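Local coordinates for phosphodiesterase (Candida albicans, PDB 6CPU), which is a largely helical phosphodiesterase of the HD clan that holds a zinc ion and a magnesium ion, at residues Asp229-Val234 against His274-Ala279; Lys34-Glu39 against Tyr267-Pro272; Asp281-Cys286 against Gly341-Ala346; Ile194-Leu199 against Leu256-Phe261. All coordinates share one frame; numbering follows the deposited sequence.

Contact 1: Asp229-Val234 against His274-Ala279; sequences DLVYCV and HNFRHA. With ZN (zinc ion), chain B.
L230 puts one methyl, CD1, into the bend of the R277 side chain. The methyl lies 3.7 Å from R277 CB and 4.0 Å from R277 NH2, so it touches both the start and the charged end of the arginine. R277 turns sharply at its third torsion (chi3 -62°), and this brings the guanidinium back round L230 CD1 at an oblique angle. The contact belongs to the all-helical HD-clan phosphodiesterase fold. Helix 227-242 packs on the first turn of helix 276-292, which carries the HNxxH sequence of the family. The guanidinium has polar partners as well: a salt bridge to E39 and bonds to the carbonyls of A222 and L225.

The F276 ring fills the other part of the interface. Its CG is anti to the backbone N (chi1 -179°), and the ring reaches across to helix 227-242. F276 CE2 lies 3.7 Å from L230 CB. F276 CZ meets V234 CG2 at 3.9 Å. V231 N sits at the ring edge, near its plane.

N275 caps the same helix: its OD1 accepts from H278 N at 3.1 Å. H278 lies one residue beyond the packed pair F276 and R277. H349, D350 and D462 join it in the zinc site. H278 NE2 binds the zinc ion at 2.2 Å, and water 1, also a zinc ligand, is 2.7 Å from H274 NE2.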
loop_
_atom_site.group_PDB
_atom_site.type_symbol
_atom_site.label_atom_id
_atom_site.label_comp_id
_atom_site.label_asym_id
_atom_site.label_seq_id
_atom_site.Cartn_x
_atom_site.Cartn_y
_atom_site.Cartn_z
ATOM N N ASP A 229 4.014 6.978 11.284
ATOM C CA ASP A 229 2.772 6.825 12.052
ATOM C C ASP A 229 1.913 5.717 11.445
ATOM O O ASP A 229 1.304 4.921 12.149
ATOM C CB ASP A 229 1.909 8.092 12.003
ATOM C CG ASP A 229 2.486 9.287 12.744
ATOM O OD1 ASP A 229 3.193 9.134 13.776
ATOM O OD2 ASP A 229 2.160 10.420 12.288
ATOM N N LEU A 230 1.835 5.704 10.114
ATOM C CA LEU A 230 0.974 4.758 9.408
ATOM C C LEU A 230 1.392 3.305 9.626
ATOM O O LEU A 230 0.546 2.412 9.733
ATOM C CB LEU A 230 0.909 5.108 7.920
ATOM C CG LEU A 230 0.107 6.393 7.646
ATOM C CD1 LEU A 230 0.469 6.989 6.285
ATOM C CD2 LEU A 230 -1.402 6.161 7.770
ATOM N N VAL A 231 2.695 3.069 9.716
ATOM C CA VAL A 231 3.209 1.740 10.059
ATOM C C VAL A 231 2.625 1.299 11.399
ATOM O O VAL A 231 2.130 0.161 11.544
ATOM C CB VAL A 231 4.754 1.734 10.126
ATOM C CG1 VAL A 231 5.291 0.457 10.781
ATOM C CG2 VAL A 231 5.332 1.894 8.730
ATOM N N TYR A 232 2.683 2.190 12.383
ATOM C CA TYR A 232 2.163 1.837 13.710
ATOM C C TYR A 232 0.655 1.618 13.691
ATOM O O TYR A 232 0.162 0.729 14.367
ATOM C CB TYR A 232 2.526 2.878 14.757
ATOM C CG TYR A 232 2.349 2.329 16.153
ATOM C CD1 TYR A 232 1.205 2.620 16.901
ATOM C CD2 TYR A 232 3.313 1.502 16.717
ATOM C CE1 TYR A 232 1.037 2.110 18.186
ATOM C CE2 TYR A 232 3.158 0.992 18.001
ATOM C CZ TYR A 232 2.018 1.295 18.730
ATOM O OH TYR A 232 1.854 0.776 20.013
ATOM N N CYS A 233 -0.076 2.430 12.925
ATOM C CA CYS A 233 -1.507 2.208 12.735
ATOM C C CYS A 233 -1.824 0.809 12.212
ATOM O O CYS A 233 -2.750 0.154 12.698
ATOM C CB CYS A 233 -2.111 3.251 11.797
ATOM S SG CYS A 233 -2.144 4.941 12.459
ATOM N N VAL A 234 -1.061 0.343 11.226
ATOM C CA VAL A 234 -1.247 -1.005 10.723
ATOM C C VAL A 234 -1.000 -2.029 11.840
ATOM O O VAL A 234 -1.764 -2.976 11.995
ATOM C CB VAL A 234 -0.323 -1.305 9.527
ATOM C CG1 VAL A 234 -0.470 -2.757 9.089
ATOM C CG2 VAL A 234 -0.649 -0.391 8.357
ATOM N N HIS A 274 -2.292 6.442 -4.790
ATOM C CA HIS A 274 -2.072 4.992 -4.571
ATOM C C HIS A 274 -0.743 4.675 -3.894
ATOM O O HIS A 274 0.132 4.032 -4.464
ATOM C CB HIS A 274 -2.215 4.230 -5.895
ATOM C CG HIS A 274 -3.621 4.213 -6.408
ATOM N ND1 HIS A 274 -4.069 5.078 -7.384
ATOM C CD2 HIS A 274 -4.689 3.471 -6.044
ATOM C CE1 HIS A 274 -5.352 4.849 -7.616
ATOM N NE2 HIS A 274 -5.753 3.882 -6.811
ATOM N N ASN A 275 -0.620 5.146 -2.664
ATOM C CA ASN A 275 0.583 4.962 -1.850
ATOM C C ASN A 275 0.226 4.186 -0.593
ATOM O O ASN A 275 -0.881 3.662 -0.475
ATOM C CB ASN A 275 1.204 6.308 -1.533
ATOM C CG ASN A 275 0.228 7.255 -0.864
ATOM O OD1 ASN A 275 -0.730 6.839 -0.236
ATOM N ND2 ASN A 275 0.463 8.523 -1.029
ATOM N N PHE A 276 1.176 4.062 0.318
ATOM C CA PHE A 276 0.959 3.297 1.555
ATOM C C PHE A 276 -0.164 3.926 2.395
ATOM O O PHE A 276 -0.939 3.215 3.020
ATOM C CB PHE A 276 2.253 3.260 2.330
ATOM C CG PHE A 276 2.181 2.488 3.603
ATOM C CD1 PHE A 276 1.859 1.147 3.594
ATOM C CD2 PHE A 276 2.514 3.098 4.812
ATOM C CE1 PHE A 276 1.804 0.434 4.781
ATOM C CE2 PHE A 276 2.479 2.380 5.999
ATOM C CZ PHE A 276 2.125 1.056 5.977
ATOM N N ARG A 277 -0.269 5.248 2.362
ATOM C CA ARG A 277 -1.345 5.955 3.088
ATOM C C ARG A 277 -2.742 5.488 2.636
ATOM O O ARG A 277 -3.613 5.274 3.486
ATOM C CB ARG A 277 -1.182 7.479 2.986
ATOM C CG ARG A 277 -2.289 8.312 3.638
ATOM C CD ARG A 277 -2.002 9.807 3.629
ATOM N NE ARG A 277 -0.798 10.102 4.395
ATOM C CZ ARG A 277 0.412 10.305 3.895
ATOM N NH1 ARG A 277 0.633 10.344 2.579
ATOM N NH2 ARG A 277 1.418 10.496 4.726
ATOM N N HIS A 278 -2.936 5.311 1.326
ATOM C CA HIS A 278 -4.198 4.774 0.774
ATOM C C HIS A 278 -4.459 3.363 1.259
ATOM O O HIS A 278 -5.574 3.034 1.647
ATOM C CB HIS A 278 -4.216 4.826 -0.769
ATOM C CG HIS A 278 -5.346 4.064 -1.406
ATOM N ND1 HIS A 278 -6.674 4.387 -1.213
ATOM C CD2 HIS A 278 -5.339 2.994 -2.242
ATOM C CE1 HIS A 278 -7.434 3.546 -1.899
ATOM N NE2 HIS A 278 -6.650 2.689 -2.533
ATOM N N ALA A 279 -3.426 2.515 1.234
ATOM C CA ALA A 279 -3.556 1.152 1.714
ATOM C C ALA A 279 -4.026 1.108 3.171
ATOM O O ALA A 279 -4.926 0.319 3.533
ATOM C CB ALA A 279 -2.239 0.400 1.563
HETATM ZN ZN ZN B . -7.112 0.978 -3.814
HETATM O O HOH W 1 -7.511 2.578 -5.287
HETATM O O HOH W 2 -7.689 -0.359 -5.414
#

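Contact 2: Lys34-Glu39 against Tyr267-Pro272; sequences KKTSTE and YKNGNP
N269 and T36 meet through one side-chain amide. N269 ND2 gives its two hydrogens to two carbonyls of the segment 34-39. The bond to T36 O is short, 2.7 Å, but bent, with an N-H...O angle of 138°. The donor stands above the T36 carbonyl plane, 52° out of it. The bond to T38 O is 2.9 Å and straighter, at 152°. The two bonds fix the rotation of the amide. N269 CG is anti to its own carbonyl carbon and beside the backbone N, which carries the amide toward segment 34-39. Its oxygen then faces the T36 methyl, with OD1 3.3 Å from T36 CG2.

N269 starts the central pair of a type I turn from K268 to N271. N269 O lies 3.2 Å from E39 O, and both are acceptors, so they do not bond to each other. Water 3 serves N269 O instead, donating at 2.9 Å. The same water donates to E39 OE1, also at 2.9 Å. The other carboxylate oxygen of E39 makes a salt bridge to R277.

T36 OG1 pairs with D265, and G270 N with D41. S37 uses both N and OG on K34 O, with OG at 2.9 Å.

The join is therefore a polar one, between the loop that follows helix 25-34 and the loop joining helix 253-264 to helix 276-292. It rests on directed bonds from one asparagine and a shared water, with little apolar packing.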
loop_
_atom_site.group_PDB
_atom_site.type_symbol
_atom_site.label_atom_id
_atom_site.label_comp_id
_atom_site.label_asym_id
_atom_site.label_seq_id
_atom_site.Cartn_x
_atom_site.Cartn_y
_atom_site.Cartn_z
ATOM N N LYS A 34 14.437 3.201 6.219
ATOM C CA LYS A 34 13.882 4.516 6.534
ATOM C C LYS A 34 13.567 5.366 5.306
ATOM O O LYS A 34 12.821 6.343 5.413
ATOM C CB LYS A 34 14.813 5.283 7.483
ATOM C CG LYS A 34 14.731 4.753 8.903
ATOM C CD LYS A 34 15.410 5.651 9.920
ATOM C CE LYS A 34 16.910 5.510 9.875
ATOM N NZ LYS A 34 17.514 6.114 11.101
ATOM N N LYS A 35 14.095 4.985 4.143
ATOM C CA LYS A 35 13.843 5.736 2.907
ATOM C C LYS A 35 12.362 5.892 2.520
ATOM O O LYS A 35 11.977 6.920 1.917
ATOM C CB LYS A 35 14.670 5.160 1.759
ATOM C CG LYS A 35 16.140 5.486 1.969
ATOM C CD LYS A 35 16.992 5.134 0.784
ATOM C CE LYS A 35 18.396 5.670 0.974
ATOM N NZ LYS A 35 18.475 7.126 0.690
ATOM N N THR A 36 11.520 4.924 2.889
ATOM C CA THR A 36 10.096 5.012 2.585
ATOM C C THR A 36 9.277 5.767 3.669
ATOM O O THR A 36 8.041 5.701 3.690
ATOM C CB THR A 36 9.520 3.617 2.268
ATOM O OG1 THR A 36 9.860 2.694 3.310
ATOM C CG2 THR A 36 10.084 3.135 0.962
ATOM N N SER A 37 9.961 6.488 4.555
ATOM C CA SER A 37 9.276 7.313 5.550
ATOM C C SER A 37 8.838 8.649 4.956
ATOM O O SER A 37 8.024 9.355 5.566
ATOM C CB SER A 37 10.173 7.582 6.746
ATOM O OG SER A 37 11.205 8.488 6.388
ATOM N N THR A 38 9.376 8.989 3.785
ATOM C CA THR A 38 9.149 10.302 3.147
ATOM C C THR A 38 7.926 10.281 2.241
ATOM O O THR A 38 7.280 9.235 2.057
ATOM C CB THR A 38 10.376 10.730 2.310
ATOM O OG1 THR A 38 10.452 9.928 1.123
ATOM C CG2 THR A 38 11.677 10.591 3.109
ATOM N N GLU A 39 7.614 11.440 1.655
ATOM C CA GLU A 39 6.473 11.561 0.751
ATOM C C GLU A 39 6.898 11.614 -0.720
ATOM O O GLU A 39 6.094 11.953 -1.581
ATOM C CB GLU A 39 5.669 12.818 1.099
ATOM C CG GLU A 39 5.061 12.799 2.483
ATOM C CD GLU A 39 3.997 11.727 2.664
ATOM O OE1 GLU A 39 3.236 11.431 1.712
ATOM O OE2 GLU A 39 3.896 11.178 3.780
ATOM N N TYR A 267 5.009 -0.114 -1.674
ATOM C CA TYR A 267 4.184 1.000 -2.142
ATOM C C TYR A 267 5.076 2.133 -2.608
ATOM O O TYR A 267 6.134 2.365 -2.040
ATOM C CB TYR A 267 3.221 1.453 -1.024
ATOM C CG TYR A 267 2.021 0.549 -0.893
ATOM C CD1 TYR A 267 1.982 -0.482 0.033
ATOM C CD2 TYR A 267 0.911 0.718 -1.720
ATOM C CE1 TYR A 267 0.890 -1.329 0.121
ATOM C CE2 TYR A 267 -0.182 -0.133 -1.634
ATOM C CZ TYR A 267 -0.197 -1.150 -0.715
ATOM O OH TYR A 267 -1.316 -1.986 -0.646
ATOM N N LYS A 268 4.676 2.823 -3.669
ATOM C CA LYS A 268 5.493 3.917 -4.214
ATOM C C LYS A 268 5.160 5.250 -3.525
ATOM O O LYS A 268 4.055 5.775 -3.693
ATOM C CB LYS A 268 5.263 4.014 -5.722
ATOM C CG LYS A 268 5.757 2.757 -6.409
ATOM C CD LYS A 268 5.405 2.719 -7.869
ATOM C CE LYS A 268 6.285 1.757 -8.648
ATOM N NZ LYS A 268 6.601 0.507 -7.925
ATOM N N ASN A 269 6.122 5.788 -2.771
ATOM C CA ASN A 269 5.870 6.926 -1.893
ATOM C C ASN A 269 5.506 8.188 -2.623
ATOM O O ASN A 269 4.824 9.039 -2.067
ATOM C CB ASN A 269 7.100 7.257 -1.072
ATOM C CG ASN A 269 7.434 6.178 -0.108
ATOM O OD1 ASN A 269 7.825 5.080 -0.521
ATOM N ND2 ASN A 269 7.275 6.461 1.173
ATOM N N GLY A 270 6.011 8.329 -3.836
ATOM C CA GLY A 270 5.688 9.499 -4.666
ATOM C C GLY A 270 4.357 9.449 -5.383
ATOM O O GLY A 270 4.011 10.409 -6.086
ATOM N N ASN A 271 3.611 8.349 -5.272
ATOM C CA ASN A 271 2.275 8.314 -5.847
ATOM C C ASN A 271 1.418 9.277 -5.022
ATOM O O ASN A 271 1.394 9.173 -3.798
ATOM C CB ASN A 271 1.630 6.933 -5.815
ATOM C CG ASN A 271 2.242 5.948 -6.819
ATOM O OD1 ASN A 271 3.154 6.260 -7.587
ATOM N ND2 ASN A 271 1.720 4.761 -6.813
ATOM N N PRO A 272 0.721 10.227 -5.682
ATOM C CA PRO A 272 -0.092 11.113 -4.828
ATOM C C PRO A 272 -1.232 10.397 -4.121
ATOM O O PRO A 272 -1.541 10.729 -2.968
ATOM C CB PRO A 272 -0.615 12.168 -5.818
ATOM C CG PRO A 272 0.387 12.174 -6.908
ATOM C CD PRO A 272 0.798 10.728 -7.062
HETATM O O HOH W 3 3.871 8.815 0.641
#

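Contact 3: Asp281-Cys286 against Gly341-Ala346; sequences DVLQAC and GLLVAA
A346 N donates to L342 O at 2.9 Å, an ordinary bond of helix 336-348. This turn sets L342 and A346 one above the other, and both meet C286 on helix 276-292. C286 SG, anti to its carbonyl carbon (chi1 -84°), lies 3.9 Å from both L342 CD2 and A346 CB, the two contacts nearly at right angles.

The segments 281-286 and 341-346 run nearly antiparallel, at 159°, and their axes come within 8.6 Å. L283 and A346 have the nearest CA atoms across the segments. The A346 methyl points at the backbone of the other helix, with A346 CB 3.7 Å from L283 CA. V282 CG1 touches the same methyl at 4.0 Å, so three residues of helix 276-292, V282, L283 and C286, touch it.

The leucines L283 and L343 cross at about a right angle beside this pair. L283 CD1 lies 3.6 Å from L343 CD2. The same methyl, L283 CD1, also lies 3.3 Å from L343 O. L343 CD2 in turn reaches C286 CB.

Both helices belong to the metal-binding core of the HD-clan fold. Helix 446-462 covers one side through A461, which touches V282 and C286. Helix 227-242 covers another through V234 and M237 on L283. V282 also touches the zinc ligand H349, whose ND1 pairs with A346 O.

The chemistry across the interface is apolar. The pairing therefore probably depends on shape fit more than on directed bonds, while the polar link from A346 O leads on to the metal site.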
loop_
_atom_site.group_PDB
_atom_site.type_symbol
_atom_site.label_atom_id
_atom_site.label_comp_id
_atom_site.label_asym_id
_atom_site.label_seq_id
_atom_site.Cartn_x
_atom_site.Cartn_y
_atom_site.Cartn_z
ATOM N N ASP A 281 -5.483 3.555 4.856
ATOM C CA ASP A 281 -6.847 4.080 4.858
ATOM C C ASP A 281 -7.887 3.004 4.541
ATOM O O ASP A 281 -8.886 2.866 5.256
ATOM C CB ASP A 281 -6.955 5.209 3.853
ATOM C CG ASP A 281 -8.289 5.898 3.910
ATOM O OD1 ASP A 281 -8.617 6.461 4.978
ATOM O OD2 ASP A 281 -8.989 5.876 2.886
ATOM N N VAL A 282 -7.658 2.229 3.481
ATOM C CA VAL A 282 -8.566 1.142 3.099
ATOM C C VAL A 282 -8.627 0.051 4.169
ATOM O O VAL A 282 -9.706 -0.490 4.489
ATOM C CB VAL A 282 -8.186 0.537 1.709
ATOM C CG1 VAL A 282 -8.988 -0.715 1.407
ATOM C CG2 VAL A 282 -8.395 1.566 0.610
ATOM N N LEU A 283 -7.481 -0.265 4.749
ATOM C CA LEU A 283 -7.426 -1.211 5.860
ATOM C C LEU A 283 -8.283 -0.702 7.036
ATOM O O LEU A 283 -9.064 -1.451 7.637
ATOM C CB LEU A 283 -5.969 -1.399 6.311
ATOM C CG LEU A 283 -5.712 -2.065 7.662
ATOM C CD1 LEU A 283 -6.208 -3.495 7.653
ATOM C CD2 LEU A 283 -4.236 -2.027 8.018
ATOM N N GLN A 284 -8.119 0.572 7.341
ATOM C CA GLN A 284 -8.829 1.205 8.459
ATOM C C GLN A 284 -10.341 1.253 8.230
ATOM O O GLN A 284 -11.109 1.071 9.178
ATOM C CB GLN A 284 -8.276 2.603 8.699
ATOM C CG GLN A 284 -8.680 3.226 10.040
ATOM C CD GLN A 284 -9.884 4.166 9.949
ATOM O OE1 GLN A 284 -10.492 4.350 8.879
ATOM N NE2 GLN A 284 -10.194 4.810 11.072
ATOM N N ALA A 285 -10.759 1.512 6.989
ATOM C CA ALA A 285 -12.180 1.412 6.616
ATOM C C ALA A 285 -12.699 0.011 6.862
ATOM O O ALA A 285 -13.718 -0.166 7.534
ATOM C CB ALA A 285 -12.391 1.810 5.167
ATOM N N CYS A 286 -11.997 -0.989 6.334
ATOM C CA CYS A 286 -12.350 -2.394 6.595
ATOM C C CYS A 286 -12.427 -2.668 8.089
ATOM O O CYS A 286 -13.349 -3.341 8.568
ATOM C CB CYS A 286 -11.324 -3.355 5.987
ATOM S SG CYS A 286 -11.602 -3.737 4.254
ATOM N N GLY A 341 -7.965 -12.235 7.349
ATOM C CA GLY A 341 -7.722 -12.342 5.909
ATOM C C GLY A 341 -8.185 -11.129 5.125
ATOM O O GLY A 341 -7.505 -10.695 4.193
ATOM N N LEU A 342 -9.339 -10.577 5.503
ATOM C CA LEU A 342 -9.869 -9.386 4.856
ATOM C C LEU A 342 -8.954 -8.194 5.132
ATOM O O LEU A 342 -8.639 -7.417 4.222
ATOM C CB LEU A 342 -11.280 -9.067 5.360
ATOM C CG LEU A 342 -12.265 -8.345 4.434
ATOM C CD1 LEU A 342 -13.210 -7.481 5.254
ATOM C CD2 LEU A 342 -11.630 -7.491 3.349
ATOM N N LEU A 343 -8.546 -8.054 6.392
ATOM C CA LEU A 343 -7.669 -6.957 6.786
ATOM C C LEU A 343 -6.312 -7.038 6.080
ATOM O O LEU A 343 -5.828 -6.032 5.575
ATOM C CB LEU A 343 -7.463 -6.948 8.292
ATOM C CG LEU A 343 -8.742 -6.608 9.060
ATOM C CD1 LEU A 343 -8.576 -6.932 10.531
ATOM C CD2 LEU A 343 -9.121 -5.156 8.849
ATOM N N VAL A 344 -5.717 -8.229 6.057
ATOM C CA VAL A 344 -4.459 -8.449 5.330
ATOM C C VAL A 344 -4.629 -8.135 3.829
ATOM O O VAL A 344 -3.789 -7.449 3.249
ATOM C CB VAL A 344 -3.871 -9.856 5.599
ATOM C CG1 VAL A 344 -2.714 -10.166 4.671
ATOM C CG2 VAL A 344 -3.390 -9.958 7.045
ATOM N N ALA A 345 -5.720 -8.576 3.209
ATOM C CA ALA A 345 -5.974 -8.224 1.803
ATOM C C ALA A 345 -6.109 -6.735 1.570
ATOM O O ALA A 345 -5.583 -6.220 0.591
ATOM C CB ALA A 345 -7.205 -8.947 1.271
ATOM N N ALA A 346 -6.810 -6.019 2.453
ATOM C CA ALA A 346 -6.906 -4.576 2.310
ATOM C C ALA A 346 -5.521 -3.922 2.378
ATOM O O ALA A 346 -5.214 -3.013 1.598
ATOM C CB ALA A 346 -7.833 -3.992 3.380
#

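Contact 4: Ile194-Leu199 against Leu256-Phe261; sequences INFIEL and LLAFIF
F196 begins a short 3-10 turn, F196-L199, that lies against helix 253-264 and leads from helix 177-193 toward helix 205-216. The F196 ring rests flat on the helix backbone at A258. A258 CA stands 3.9 Å from the ring centroid, only 2° off the ring normal, a CH-pi contact. A258 CB adds to it at 3.6 Å from F196 CE2. The opposite face is covered from its own segment, where I194 CG2 sits over the centre. The ring is thus clamped between a methyl and a helix.

F261, one turn further along, meets F196 obliquely. The planes are at 55° and the centroids 5.3 Å apart. F196 CD1 lies over one face of the F261 ring, toward its rim. L199 comes to the far end of that ring, with CB 3.7 Å from F261 CZ.

In the helical fold this turn is also tied by N254 at the start of helix 253-264. N254 accepts from F196 N and donates to I194 O. F33 of helix 25-34 packs edge-to-face with the F196 ring and touches L199.

L257 makes the remaining contacts, with I197 and F196. Its CG is anti to the carbonyl carbon (chi1 -69°), and the branch reaches over the start of the turn. L257 CD1 lies 3.5 Å from I197 N and 3.9 Å from I197 CB. Nearer the backbone, L257 CB packs on F196 CB at 3.7 Å.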
loop_
_atom_site.group_PDB
_atom_site.type_symbol
_atom_site.label_atom_id
_atom_site.label_comp_id
_atom_site.label_asym_id
_atom_site.label_seq_id
_atom_site.Cartn_x
_atom_site.Cartn_y
_atom_site.Cartn_z
ATOM N N ILE A 194 17.315 -6.457 14.157
ATOM C CA ILE A 194 16.850 -5.069 14.028
ATOM C C ILE A 194 15.675 -4.813 14.944
ATOM O O ILE A 194 14.754 -5.620 15.007
ATOM C CB ILE A 194 16.459 -4.739 12.575
ATOM C CG1 ILE A 194 17.701 -4.846 11.694
ATOM C CG2 ILE A 194 15.825 -3.348 12.488
ATOM C CD1 ILE A 194 17.449 -4.709 10.215
ATOM N N ASN A 195 15.724 -3.687 15.656
ATOM C CA ASN A 195 14.632 -3.237 16.507
ATOM C C ASN A 195 13.785 -2.236 15.711
ATOM O O ASN A 195 14.081 -1.049 15.667
ATOM C CB ASN A 195 15.179 -2.601 17.794
ATOM C CG ASN A 195 14.153 -2.565 18.912
ATOM O OD1 ASN A 195 13.193 -3.333 18.912
ATOM N ND2 ASN A 195 14.352 -1.675 19.874
ATOM N N PHE A 196 12.740 -2.735 15.066
ATOM C CA PHE A 196 12.016 -1.931 14.077
ATOM C C PHE A 196 11.314 -0.690 14.639
ATOM O O PHE A 196 11.216 0.333 13.941
ATOM C CB PHE A 196 11.083 -2.821 13.251
ATOM C CG PHE A 196 11.804 -3.584 12.178
ATOM C CD1 PHE A 196 11.976 -3.031 10.916
ATOM C CD2 PHE A 196 12.362 -4.828 12.437
ATOM C CE1 PHE A 196 12.659 -3.709 9.929
ATOM C CE2 PHE A 196 13.052 -5.509 11.452
ATOM C CZ PHE A 196 13.191 -4.959 10.198
ATOM N N ILE A 197 10.888 -0.743 15.902
ATOM C CA ILE A 197 10.268 0.419 16.537
ATOM C C ILE A 197 11.207 1.626 16.565
ATOM O O ILE A 197 10.748 2.773 16.493
ATOM C CB ILE A 197 9.764 0.096 17.974
ATOM C CG1 ILE A 197 8.807 1.183 18.490
ATOM C CG2 ILE A 197 10.937 -0.081 18.933
ATOM C CD1 ILE A 197 7.381 1.041 18.009
ATOM N N GLU A 198 12.512 1.374 16.643
ATOM C CA GLU A 198 13.504 2.448 16.658
ATOM C C GLU A 198 13.656 3.131 15.305
ATOM O O GLU A 198 14.261 4.183 15.234
ATOM C CB GLU A 198 14.870 1.931 17.106
ATOM C CG GLU A 198 14.955 1.620 18.591
ATOM C CD GLU A 198 16.272 0.968 18.964
ATOM O OE1 GLU A 198 17.327 1.375 18.429
ATOM O OE2 GLU A 198 16.251 0.030 19.785
ATOM N N LEU A 199 13.126 2.526 14.247
ATOM C CA LEU A 199 13.195 3.106 12.905
ATOM C C LEU A 199 12.038 4.062 12.625
ATOM O O LEU A 199 11.989 4.665 11.558
ATOM C CB LEU A 199 13.247 2.001 11.839
ATOM C CG LEU A 199 14.433 1.026 11.940
ATOM C CD1 LEU A 199 14.479 0.078 10.757
ATOM C CD2 LEU A 199 15.746 1.775 12.046
ATOM N N LEU A 256 5.773 -8.185 13.721
ATOM C CA LEU A 256 4.725 -7.479 12.969
ATOM C C LEU A 256 5.251 -6.214 12.313
ATOM O O LEU A 256 4.965 -5.961 11.147
ATOM C CB LEU A 256 3.523 -7.139 13.846
ATOM C CG LEU A 256 2.512 -8.250 14.078
ATOM C CD1 LEU A 256 1.364 -7.727 14.932
ATOM C CD2 LEU A 256 1.986 -8.818 12.764
ATOM N N LEU A 257 6.040 -5.428 13.041
ATOM C CA LEU A 257 6.646 -4.236 12.443
ATOM C C LEU A 257 7.536 -4.571 11.241
ATOM O O LEU A 257 7.497 -3.870 10.234
ATOM C CB LEU A 257 7.421 -3.421 13.473
ATOM C CG LEU A 257 6.620 -2.687 14.560
ATOM C CD1 LEU A 257 7.559 -1.894 15.460
ATOM C CD2 LEU A 257 5.560 -1.764 13.992
ATOM N N ALA A 258 8.342 -5.632 11.328
ATOM C CA ALA A 258 9.180 -6.014 10.187
ATOM C C ALA A 258 8.323 -6.273 8.933
ATOM O O ALA A 258 8.640 -5.808 7.835
ATOM C CB ALA A 258 10.027 -7.248 10.519
ATOM N N PHE A 259 7.267 -7.053 9.107
ATOM C CA PHE A 259 6.316 -7.342 8.043
ATOM C C PHE A 259 5.738 -6.054 7.450
ATOM O O PHE A 259 5.663 -5.905 6.231
ATOM C CB PHE A 259 5.219 -8.265 8.590
ATOM C CG PHE A 259 3.960 -8.310 7.769
ATOM C CD1 PHE A 259 3.958 -8.815 6.479
ATOM C CD2 PHE A 259 2.753 -7.872 8.307
ATOM C CE1 PHE A 259 2.790 -8.876 5.742
ATOM C CE2 PHE A 259 1.586 -7.934 7.576
ATOM C CZ PHE A 259 1.602 -8.435 6.283
ATOM N N ILE A 260 5.348 -5.127 8.315
ATOM C CA ILE A 260 4.720 -3.893 7.847
ATOM C C ILE A 260 5.712 -2.985 7.123
ATOM O O ILE A 260 5.342 -2.306 6.151
ATOM C CB ILE A 260 4.032 -3.142 9.006
ATOM C CG1 ILE A 260 2.920 -4.019 9.583
ATOM C CG2 ILE A 260 3.448 -1.814 8.526
ATOM C CD1 ILE A 260 2.601 -3.702 11.021
ATOM N N PHE A 261 6.968 -2.964 7.575
ATOM C CA PHE A 261 8.009 -2.220 6.847
ATOM C C PHE A 261 8.180 -2.763 5.433
ATOM O O PHE A 261 8.315 -1.997 4.469
ATOM C CB PHE A 261 9.353 -2.261 7.577
ATOM C CG PHE A 261 9.581 -1.117 8.507
ATOM C CD1 PHE A 261 9.021 -1.108 9.772
ATOM C CD2 PHE A 261 10.409 -0.066 8.137
ATOM C CE1 PHE A 261 9.244 -0.059 10.643
ATOM C CE2 PHE A 261 10.639 0.989 9.003
ATOM C CZ PHE A 261 10.048 0.997 10.256
#

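In the fold
Contacts 1 and 3 share helix 276-292 and meet where V234 CG2 lies 4.0 Å from L283 CD2. Contact 1 holds the zinc ligand H278. The V282 side chain of contact 3 is about 5 Å from the zinc ion and about 8 Å from the magnesium ion. Contact 2 joins contact 1 by the salt bridge from R277 NH2 to E39 OE2, 2.7 Å long, so a loop near the N-terminus is tied to the metal-bearing helix. Contact 4 is centred 14 Å from contact 1. Helices 227-242 and 253-264 link the two, with V231 CG1 3.7 Å from I260 CG2. Contacts 3 and 4 do not touch.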